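Local coordinates for mitomycin biosynthesis 6-O-methyltransferase (Streptomyces lavendulae, PDB 3GWZ), which methylates the 6-hydroxyl of demethylated mitomycins A and B with S-adenosyl-L-methionine, giving the quinone methoxy group of these anticancer agents, at residues L119-A124 with D130-A135; Q167-D172 with L232-V237; E240-L245 with C254-G259. One frame throughout, in Å; residues are numbered along the deposited sequence.

Contact 1. Residues L119-A124 with D130-A135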
loop_
_atom_site.group_PDB
_atom_site.type_symbol
_atom_site.label_atom_id
_atom_site.label_comp_id
_atom_site.label_asym_id
_atom_site.label_seq_id
_atom_site.Cartn_x
_atom_site.Cartn_y
_atom_site.Cartn_z
ATOM N N LEU A 119 12.019 1.819 2.515
ATOM C CA LEU A 119 12.097 1.813 1.060
ATOM C C LEU A 119 10.744 1.560 0.401
ATOM O O LEU A 119 10.631 1.569 -0.823
ATOM C CB LEU A 119 13.111 0.778 0.578
ATOM C CG LEU A 119 14.562 1.098 0.920
ATOM C CD1 LEU A 119 15.488 -0.051 0.475
ATOM C CD2 LEU A 119 14.974 2.400 0.289
ATOM N N LEU A 120 9.712 1.328 1.204
ATOM C CA LEU A 120 8.383 1.162 0.638
ATOM C C LEU A 120 7.995 2.438 -0.111
ATOM O O LEU A 120 8.241 3.549 0.370
ATOM C CB LEU A 120 7.358 0.817 1.729
ATOM C CG LEU A 120 7.477 -0.604 2.304
ATOM C CD1 LEU A 120 6.741 -0.729 3.639
ATOM C CD2 LEU A 120 6.973 -1.644 1.300
ATOM N N PRO A 121 7.407 2.281 -1.305
ATOM C CA PRO A 121 7.014 3.426 -2.135
ATOM C C PRO A 121 6.000 4.284 -1.403
ATOM O O PRO A 121 5.005 3.768 -0.898
ATOM C CB PRO A 121 6.366 2.779 -3.360
ATOM C CG PRO A 121 6.035 1.374 -2.947
ATOM C CD PRO A 121 7.010 0.989 -1.889
ATOM N N ASP A 122 6.262 5.583 -1.350
ATOM C CA ASP A 122 5.440 6.511 -0.593
ATOM C C ASP A 122 5.824 7.935 -0.978
ATOM O O ASP A 122 6.951 8.368 -0.720
ATOM C CB ASP A 122 5.655 6.286 0.903
ATOM C CG ASP A 122 4.861 7.250 1.760
ATOM O OD1 ASP A 122 4.174 8.131 1.195
ATOM O OD2 ASP A 122 4.923 7.127 3.003
ATOM N N PRO A 123 4.888 8.665 -1.605
ATOM C CA PRO A 123 5.156 10.006 -2.143
ATOM C C PRO A 123 5.550 10.991 -1.052
ATOM O O PRO A 123 6.050 12.072 -1.349
ATOM C CB PRO A 123 3.815 10.413 -2.768
ATOM C CG PRO A 123 2.786 9.548 -2.098
ATOM C CD PRO A 123 3.478 8.263 -1.760
ATOM N N ALA A 124 5.335 10.615 0.201
ATOM C CA ALA A 124 5.692 11.476 1.321
ATOM C C ALA A 124 7.056 11.127 1.918
ATOM O O ALA A 124 7.524 11.785 2.849
ATOM C CB ALA A 124 4.613 11.417 2.398
ATOM N N ASP A 130 13.711 9.113 -3.262
ATOM C CA ASP A 130 15.070 9.380 -3.729
ATOM C C ASP A 130 15.731 8.086 -4.216
ATOM O O ASP A 130 16.444 8.075 -5.224
ATOM C CB ASP A 130 15.917 10.056 -2.646
ATOM C CG ASP A 130 16.927 11.040 -3.221
ATOM O OD1 ASP A 130 16.943 11.248 -4.456
ATOM O OD2 ASP A 130 17.705 11.609 -2.433
ATOM N N ALA A 131 15.492 6.988 -3.507
ATOM C CA ALA A 131 16.085 5.714 -3.915
ATOM C C ALA A 131 15.645 5.367 -5.334
ATOM O O ALA A 131 16.451 4.917 -6.140
ATOM C CB ALA A 131 15.713 4.603 -2.952
ATOM N N ARG A 132 14.370 5.593 -5.642
ATOM C CA ARG A 132 13.842 5.278 -6.970
ATOM C C ARG A 132 14.323 6.242 -8.049
ATOM O O ARG A 132 14.516 5.849 -9.196
ATOM C CB ARG A 132 12.308 5.208 -6.940
ATOM C CG ARG A 132 11.807 3.964 -6.207
ATOM C CD ARG A 132 10.340 4.030 -5.813
ATOM N NE ARG A 132 9.935 2.755 -5.228
ATOM C CZ ARG A 132 10.192 2.389 -3.974
ATOM N NH1 ARG A 132 10.837 3.215 -3.156
ATOM N NH2 ARG A 132 9.795 1.198 -3.533
ATOM N N PHE A 133 14.501 7.506 -7.666
ATOM C CA PHE A 133 15.066 8.548 -8.535
ATOM C C PHE A 133 16.500 8.170 -8.911
ATOM O O PHE A 133 16.874 8.181 -10.082
ATOM C CB PHE A 133 15.015 9.882 -7.761
ATOM C CG PHE A 133 15.614 11.084 -8.484
ATOM C CD1 PHE A 133 15.335 11.339 -9.812
ATOM C CD2 PHE A 133 16.399 11.996 -7.782
ATOM C CE1 PHE A 133 15.874 12.468 -10.456
ATOM C CE2 PHE A 133 16.938 13.129 -8.407
ATOM C CZ PHE A 133 16.666 13.360 -9.753
ATOM N N GLN A 134 17.291 7.807 -7.906
ATOM C CA GLN A 134 18.690 7.427 -8.102
ATOM C C GLN A 134 18.859 6.118 -8.880
ATOM O O GLN A 134 19.916 5.860 -9.457
ATOM C CB GLN A 134 19.379 7.280 -6.747
ATOM C CG GLN A 134 19.510 8.577 -5.977
ATOM C CD GLN A 134 19.939 8.347 -4.545
ATOM O OE1 GLN A 134 20.245 7.217 -4.148
ATOM N NE2 GLN A 134 19.948 9.413 -3.751
ATOM N N ALA A 135 17.826 5.286 -8.873
ATOM C CA ALA A 135 17.871 4.009 -9.582
ATOM C C ALA A 135 17.980 4.212 -11.092
ATOM O O ALA A 135 18.540 3.373 -11.802
ATOM C CB ALA A 135 16.641 3.178 -9.247
#
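Arg132 reaches from its helix to the backbone of Leu119 and grips one carbonyl oxygen with both terminal nitrogens. NH1 and NH2 of Arg132 each donate to Leu119 O at 2.9 Å. The oxygen lies almost in the guanidinium plane, only 4° out of it. Each bond is moderately bent, with an N-H...O angle of 144°. NH2 arrives nearly in line with the carbonyl, whereas NH1 is tilted from its plane. The side chain is extended from CG to NE, and this carries the guanidinium across to the loop. NH1 also bonds to Ala128 O in the preceding turn of the same helix. NH2 has a long, weak ion pair with Glu65.

The loop 119-124 joins helix 114-117 to helix 126-135, so the arginine ties the start of this connection back to the helix it leads into. In this COMT-type methyltransferase the contact lies beside the dimer interface.

Van der Waals contact adds to the grip. The Pro121 ring covers one guanidinium face, with Pro121 CA over its centre and Pro121 CD 3.2 Å from Arg132 NH2. Leu119 CD2 meets Ala131 CB at 4.0 Å. Both residues are buried and also pack on the second subunit, Leu119 on its Val42 and Ala131 on its Leu46.

Within the loop, Asp122 OD1 accepts from Ala124 N at 2.9 Å, forming an Asx turn.

Contact 2. Residues Q167-D172 with L232-V237. With SAH (S-adenosyl-L-homocysteine), chain G.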
loop_
_atom_site.group_PDB
_atom_site.type_symbol
_atom_site.label_atom_id
_atom_site.label_comp_id
_atom_site.label_asym_id
_atom_site.label_seq_id
_atom_site.Cartn_x
_atom_site.Cartn_y
_atom_site.Cartn_z
ATOM N N GLN A 167 15.978 19.537 -19.628
ATOM C CA GLN A 167 15.388 19.127 -20.896
ATOM C C GLN A 167 14.827 17.719 -20.786
ATOM O O GLN A 167 13.758 17.428 -21.312
ATOM C CB GLN A 167 16.411 19.203 -22.035
ATOM C CG GLN A 167 15.830 18.908 -23.407
ATOM C CD GLN A 167 14.725 19.882 -23.789
ATOM O OE1 GLN A 167 13.731 19.500 -24.403
ATOM N NE2 GLN A 167 14.890 21.145 -23.414
ATOM N N LEU A 168 15.548 16.841 -20.099
ATOM C CA LEU A 168 15.067 15.475 -19.917
ATOM C C LEU A 168 13.750 15.451 -19.141
ATOM O O LEU A 168 12.787 14.774 -19.536
ATOM C CB LEU A 168 16.113 14.615 -19.194
ATOM C CG LEU A 168 15.624 13.188 -18.937
ATOM C CD1 LEU A 168 15.473 12.451 -20.263
ATOM C CD2 LEU A 168 16.581 12.440 -18.018
ATOM N N THR A 169 13.699 16.193 -18.037
ATOM C CA THR A 169 12.497 16.197 -17.205
ATOM C C THR A 169 11.348 16.936 -17.906
ATOM O O THR A 169 10.167 16.680 -17.645
ATOM C CB THR A 169 12.764 16.776 -15.783
ATOM O OG1 THR A 169 13.405 18.054 -15.881
ATOM C CG2 THR A 169 13.667 15.827 -14.970
ATOM N N HIS A 170 11.696 17.838 -18.815
ATOM C CA HIS A 170 10.675 18.486 -19.631
ATOM C C HIS A 170 10.039 17.511 -20.632
ATOM O O HIS A 170 8.811 17.440 -20.747
ATOM C CB HIS A 170 11.249 19.691 -20.373
ATOM C CG HIS A 170 10.324 20.243 -21.412
ATOM N ND1 HIS A 170 9.213 20.992 -21.093
ATOM C CD2 HIS A 170 10.331 20.135 -22.761
ATOM C CE1 HIS A 170 8.581 21.333 -22.202
ATOM N NE2 HIS A 170 9.241 20.828 -23.228
ATOM N N GLU A 171 10.876 16.750 -21.332
ATOM C CA GLU A 171 10.434 15.905 -22.445
ATOM C C GLU A 171 9.927 14.520 -22.028
ATOM O O GLU A 171 9.028 13.959 -22.655
ATOM C CB GLU A 171 11.584 15.717 -23.441
ATOM C CG GLU A 171 12.079 17.002 -24.084
ATOM C CD GLU A 171 13.181 16.770 -25.112
ATOM O OE1 GLU A 171 14.002 15.843 -24.924
ATOM O OE2 GLU A 171 13.227 17.523 -26.109
ATOM N N ASP A 172 10.517 13.971 -20.975
ATOM C CA ASP A 172 10.338 12.564 -20.632
ATOM C C ASP A 172 9.503 12.433 -19.367
ATOM O O ASP A 172 9.976 12.750 -18.282
ATOM C CB ASP A 172 11.708 11.906 -20.450
ATOM C CG ASP A 172 11.612 10.413 -20.158
ATOM O OD1 ASP A 172 10.562 9.962 -19.663
ATOM O OD2 ASP A 172 12.596 9.692 -20.415
ATOM N N LEU A 232 3.947 29.615 -10.024
ATOM C CA LEU A 232 4.630 29.720 -11.307
ATOM C C LEU A 232 5.557 28.521 -11.492
ATOM O O LEU A 232 6.414 28.274 -10.654
ATOM C CB LEU A 232 5.446 31.016 -11.343
ATOM C CG LEU A 232 6.502 31.238 -12.430
ATOM C CD1 LEU A 232 5.883 31.183 -13.807
ATOM C CD2 LEU A 232 7.190 32.579 -12.208
ATOM N N GLU A 233 5.386 27.787 -12.590
ATOM C CA GLU A 233 6.231 26.624 -12.897
ATOM C C GLU A 233 6.307 26.379 -14.401
ATOM O O GLU A 233 5.484 26.899 -15.169
ATOM C CB GLU A 233 5.689 25.349 -12.221
ATOM C CG GLU A 233 6.410 24.954 -10.936
ATOM C CD GLU A 233 7.799 24.424 -11.196
ATOM O OE1 GLU A 233 8.135 24.189 -12.375
ATOM O OE2 GLU A 233 8.558 24.246 -10.227
ATOM N N ARG A 234 7.294 25.583 -14.811
ATOM C CA ARG A 234 7.340 25.057 -16.172
ATOM C C ARG A 234 6.005 24.388 -16.502
ATOM O O ARG A 234 5.418 23.696 -15.662
ATOM C CB ARG A 234 8.474 24.037 -16.318
ATOM C CG ARG A 234 9.832 24.542 -15.860
ATOM C CD ARG A 234 10.927 23.574 -16.287
ATOM N NE ARG A 234 10.922 22.333 -15.503
ATOM C CZ ARG A 234 11.514 21.204 -15.889
ATOM N NH1 ARG A 234 12.123 21.141 -17.071
ATOM N NH2 ARG A 234 11.480 20.127 -15.110
ATOM N N PRO A 235 5.524 24.583 -17.733
ATOM C CA PRO A 235 4.172 24.154 -18.118
ATOM C C PRO A 235 3.767 22.734 -17.689
ATOM O O PRO A 235 2.677 22.576 -17.131
ATOM C CB PRO A 235 4.190 24.289 -19.646
ATOM C CG PRO A 235 5.113 25.446 -19.884
ATOM C CD PRO A 235 6.189 25.348 -18.807
ATOM N N PRO A 236 4.605 21.716 -17.949
ATOM C CA PRO A 236 4.195 20.369 -17.522
ATOM C C PRO A 236 4.090 20.248 -16.003
ATOM O O PRO A 236 3.183 19.591 -15.492
ATOM C CB PRO A 236 5.329 19.466 -18.023
ATOM C CG PRO A 236 6.104 20.292 -18.992
ATOM C CD PRO A 236 5.937 21.719 -18.576
ATOM N N VAL A 237 5.029 20.863 -15.294
ATOM C CA VAL A 237 5.060 20.790 -13.841
ATOM C C VAL A 237 3.889 21.583 -13.269
ATOM O O VAL A 237 3.268 21.177 -12.284
ATOM C CB VAL A 237 6.406 21.336 -13.297
ATOM C CG1 VAL A 237 6.488 21.170 -11.798
ATOM C CG2 VAL A 237 7.581 20.622 -13.990
HETATM N N SAH G . 10.108 24.901 -5.137
HETATM C CA SAH G . 9.899 23.422 -5.297
HETATM C CB SAH G . 10.728 22.792 -6.433
HETATM C CG SAH G . 12.258 22.945 -6.333
HETATM S SD SAH G . 13.097 22.060 -7.642
HETATM C C SAH G . 10.221 22.732 -4.001
HETATM O O SAH G . 9.829 21.577 -3.809
HETATM O OXT SAH G . 10.866 23.308 -3.115
HETATM C "C5'" SAH G . 13.381 23.401 -8.780
HETATM C "C4'" SAH G . 12.175 23.711 -9.692
HETATM O "O4'" SAH G . 12.453 24.755 -10.654
HETATM C "C3'" SAH G . 11.629 22.542 -10.518
HETATM O "O3'" SAH G . 10.302 22.231 -10.065
HETATM C "C2'" SAH G . 11.576 23.036 -11.966
HETATM O "O2'" SAH G . 10.368 22.688 -12.654
HETATM C "C1'" SAH G . 11.599 24.538 -11.797
HETATM N N9 SAH G . 12.182 25.284 -12.933
HETATM C C8 SAH G . 13.371 25.041 -13.530
HETATM N N7 SAH G . 13.603 25.947 -14.514
HETATM C C5 SAH G . 12.545 26.793 -14.534
HETATM C C6 SAH G . 12.153 27.984 -15.313
HETATM N N6 SAH G . 12.983 28.431 -16.286
HETATM N N1 SAH G . 10.963 28.578 -15.027
HETATM C C2 SAH G . 10.159 28.115 -14.059
HETATM N N3 SAH G . 10.455 27.035 -13.305
HETATM C C4 SAH G . 11.613 26.353 -13.494
#
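Arg234 extends its guanidinium to the side of helix 165-171 and overlaps Thr169 and the CB of His170. It stands where strand 228-233 of the Rossmann-like methyltransferase domain ends, at the N-cap position of helix 235-247. Glu233, just before it, is the acidic residue at the end of the second strand that binds the ribose in class I methyltransferases.

Arg234 NH2 donates to Thr169 OG1 at 2.9 Å, with an N-H...O angle of 158°. The hydroxyl lies at the guanidinium edge, near its plane. The two side chains cross at about a right angle. Thr169 OG1 also bonds to Phe165 O, one helical turn back. Arg234 NH1 bonds to Trp166 O and touches His170 CB at 3.7 Å. The arginine is thus held to two residues of the helix by separate nitrogens.

The chain bends about its CG-CD bond (chi3 -73°), and its third nitrogen turns to the cofactor product, S-adenosylhomocysteine. Arg234 NE donates to the ribose O2' at 2.9 Å, while Arg234 CG packs against the adenine at C4. Helix 165-171 thus forms a second shell that probably positions this ribose-binding arginine.

Next to this polar group, the Pro236 ring meets the His170 imidazole, with Pro236 CG 3.8 Å from His170 ND1. Here too the side chains cross at roughly a right angle.

Glu233 takes both ribose hydroxyls with its carboxylate. OE2 also accepts from Gly212 N, and OE1 from Arg234 N. The ribose O2' donates to Glu233 OE1 at 2.7 Å, and O3' donates to Glu233 OE2 at 2.7 Å.

Contact 3. Residues E240-L245 with C254-G259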
loop_
_atom_site.group_PDB
_atom_site.type_symbol
_atom_site.label_atom_id
_atom_site.label_comp_id
_atom_site.label_asym_id
_atom_site.label_seq_id
_atom_site.Cartn_x
_atom_site.Cartn_y
_atom_site.Cartn_z
ATOM N N GLU A 240 0.876 19.537 -12.930
ATOM C CA GLU A 240 0.934 18.660 -11.768
ATOM C C GLU A 240 0.562 19.434 -10.503
ATOM O O GLU A 240 -0.176 18.933 -9.657
ATOM C CB GLU A 240 2.317 18.020 -11.635
ATOM C CG GLU A 240 2.691 17.130 -12.820
ATOM C CD GLU A 240 4.100 16.568 -12.703
ATOM O OE1 GLU A 240 4.585 16.380 -11.561
ATOM O OE2 GLU A 240 4.726 16.322 -13.757
ATOM N N ALA A 241 1.067 20.656 -10.375
ATOM C CA ALA A 241 0.702 21.503 -9.246
ATOM C C ALA A 241 -0.788 21.790 -9.240
ATOM O O ALA A 241 -1.417 21.830 -8.175
ATOM C CB ALA A 241 1.496 22.814 -9.251
ATOM N N ARG A 242 -1.362 21.996 -10.421
ATOM C CA ARG A 242 -2.806 22.204 -10.498
ATOM C C ARG A 242 -3.561 21.003 -9.927
ATOM O O ARG A 242 -4.509 21.168 -9.161
ATOM C CB ARG A 242 -3.254 22.476 -11.931
ATOM C CG ARG A 242 -4.707 22.937 -12.038
ATOM C CD ARG A 242 -5.201 22.970 -13.482
ATOM N NE ARG A 242 -4.280 23.666 -14.382
ATOM C CZ ARG A 242 -4.232 24.982 -14.551
ATOM N NH1 ARG A 242 -5.046 25.781 -13.871
ATOM N NH2 ARG A 242 -3.349 25.506 -15.393
ATOM N N GLU A 243 -3.144 19.793 -10.287
ATOM C CA GLU A 243 -3.790 18.603 -9.750
ATOM C C GLU A 243 -3.704 18.524 -8.212
ATOM O O GLU A 243 -4.705 18.254 -7.540
ATOM C CB GLU A 243 -3.239 17.326 -10.389
ATOM C CG GLU A 243 -3.886 16.049 -9.817
ATOM C CD GLU A 243 -3.327 14.763 -10.417
ATOM O OE1 GLU A 243 -2.701 14.826 -11.495
ATOM O OE2 GLU A 243 -3.522 13.687 -9.809
ATOM N N LEU A 244 -2.517 18.759 -7.659
ATOM C CA LEU A 244 -2.325 18.714 -6.205
ATOM C C LEU A 244 -3.172 19.767 -5.496
ATOM O O LEU A 244 -3.899 19.463 -4.536
ATOM C CB LEU A 244 -0.841 18.869 -5.839
ATOM C CG LEU A 244 -0.438 18.912 -4.357
ATOM C CD1 LEU A 244 1.016 18.471 -4.152
ATOM C CD2 LEU A 244 -0.663 20.295 -3.740
ATOM N N LEU A 245 -3.102 21.001 -5.989
ATOM C CA LEU A 245 -3.836 22.098 -5.372
ATOM C C LEU A 245 -5.350 21.936 -5.518
ATOM O O LEU A 245 -6.101 22.235 -4.596
ATOM C CB LEU A 245 -3.372 23.441 -5.950
ATOM C CG LEU A 245 -1.971 23.879 -5.495
ATOM C CD1 LEU A 245 -1.362 24.923 -6.441
ATOM C CD2 LEU A 245 -1.996 24.407 -4.058
ATOM N N CYS A 254 -5.683 29.630 -5.555
ATOM C CA CYS A 254 -4.352 29.667 -6.154
ATOM C C CYS A 254 -4.428 29.620 -7.672
ATOM O O CYS A 254 -4.911 28.658 -8.256
ATOM C CB CYS A 254 -3.479 28.524 -5.624
ATOM S SG CYS A 254 -1.687 28.705 -6.003
ATOM N N GLU A 255 -3.949 30.678 -8.304
ATOM C CA GLU A 255 -3.828 30.703 -9.747
ATOM C C GLU A 255 -2.587 29.908 -10.159
ATOM O O GLU A 255 -1.547 30.003 -9.512
ATOM C CB GLU A 255 -3.697 32.147 -10.226
ATOM C CG GLU A 255 -3.256 32.273 -11.676
ATOM C CD GLU A 255 -3.096 33.719 -12.101
ATOM O OE1 GLU A 255 -2.231 33.999 -12.962
ATOM O OE2 GLU A 255 -3.833 34.575 -11.560
ATOM N N ILE A 256 -2.717 29.134 -11.230
ATOM C CA ILE A 256 -1.596 28.410 -11.827
ATOM C C ILE A 256 -1.051 29.177 -13.032
ATOM O O ILE A 256 -1.780 29.465 -13.976
ATOM C CB ILE A 256 -2.039 27.033 -12.343
ATOM C CG1 ILE A 256 -2.705 26.207 -11.231
ATOM C CG2 ILE A 256 -0.864 26.303 -12.974
ATOM C CD1 ILE A 256 -1.829 25.970 -10.019
ATOM N N LEU A 257 0.238 29.483 -13.004
ATOM C CA LEU A 257 0.881 30.241 -14.070
ATOM C C LEU A 257 1.999 29.434 -14.714
ATOM O O LEU A 257 3.111 29.372 -14.187
ATOM C CB LEU A 257 1.448 31.543 -13.507
ATOM C CG LEU A 257 2.214 32.420 -14.498
ATOM C CD1 LEU A 257 1.355 32.721 -15.728
ATOM C CD2 LEU A 257 2.676 33.707 -13.814
ATOM N N PRO A 258 1.701 28.789 -15.847
ATOM C CA PRO A 258 2.741 28.115 -16.625
ATOM C C PRO A 258 3.655 29.182 -17.196
ATOM O O PRO A 258 3.164 30.117 -17.825
ATOM C CB PRO A 258 1.956 27.436 -17.752
ATOM C CG PRO A 258 0.524 27.378 -17.260
ATOM C CD PRO A 258 0.357 28.601 -16.423
ATOM N N GLY A 259 4.959 29.067 -16.975
ATOM C CA GLY A 259 5.859 30.118 -17.408
ATOM C C GLY A 259 7.319 29.823 -17.129
ATOM O O GLY A 259 7.687 28.705 -16.773
HETATM O O HOH W 1 -3.560 28.404 -15.745
#
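Ile256 and Leu245 form the tightly packed part of this contact, and Arg242 covers its more open side. Leu245 CD1 touches two residues of the strand at once. It lies 3.8 Å from Ile256 CD1 and 3.8 Å from Cys254 SG. Leu245 and Cys254 are both buried, and each also reaches helix 215-223: Leu245 packs on Ala218, and Cys254 on Met217 and Leu221. Ile256 has its CG1 anti to the carbonyl carbon (chi1 -55°), which sets CD1 beside Leu245 CD1 and 3.9 Å from Arg242 CA. Ala241 adds little across this contact and packs on Leu231 of the neighbouring strand.

The segments belong to the beta-alpha-beta unit of strand 228-233, helix 235-247 and strand 254-258. The helix crosses over one face of the Rossmann-like sheet. It then runs nearly antiparallel to the returning strand, at 168°, with the axes 9.1 Å apart at their closest. Strand 254-258 is at one edge of the sheet in this chain and pairs with strand 228-233.

The other side is polar and only partly buried. Arg242 bends about its CG-CD bond (chi3 -49°) and folds its guanidinium over the Ile256 side chain. Ile256 CG1 lies under one face, offset toward the rim, at 3.6 Å from Arg242 NH1. Arg242 CB also rests on Ile256 CG1. No direct hydrogen bond joins the segments. A water at the guanidinium edge bridges them instead. It accepts from Arg242 NH2 at 2.9 Å and donates to Ile256 O at 2.7 Å. Arg242 NE makes a salt bridge with Glu239, one turn back along the helix.

How the contacts relate
The three contacts follow one another along the chain, and none nests in or crosses another. Contact 1 closes first, over five residues, mostly the first turn of helix 126-135, and folds the loop before that helix back on it, at the second subunit. Contact 2 closes a much longer span of 59 residues, from helix 165-171 to the end of strand 228-233. It ties that helix to the cofactor site at the C-terminal end of this strand. Contact 3 then closes over the eight residues between 240-245 and 254-259, the end of helix 235-247 and the turn into strand 254-258. Contacts 2 and 3 share helix 235-247 and touch through neighbouring strands: Glu233 O and Gly259 N are probably hydrogen-bonded. Contact 1 touches neither.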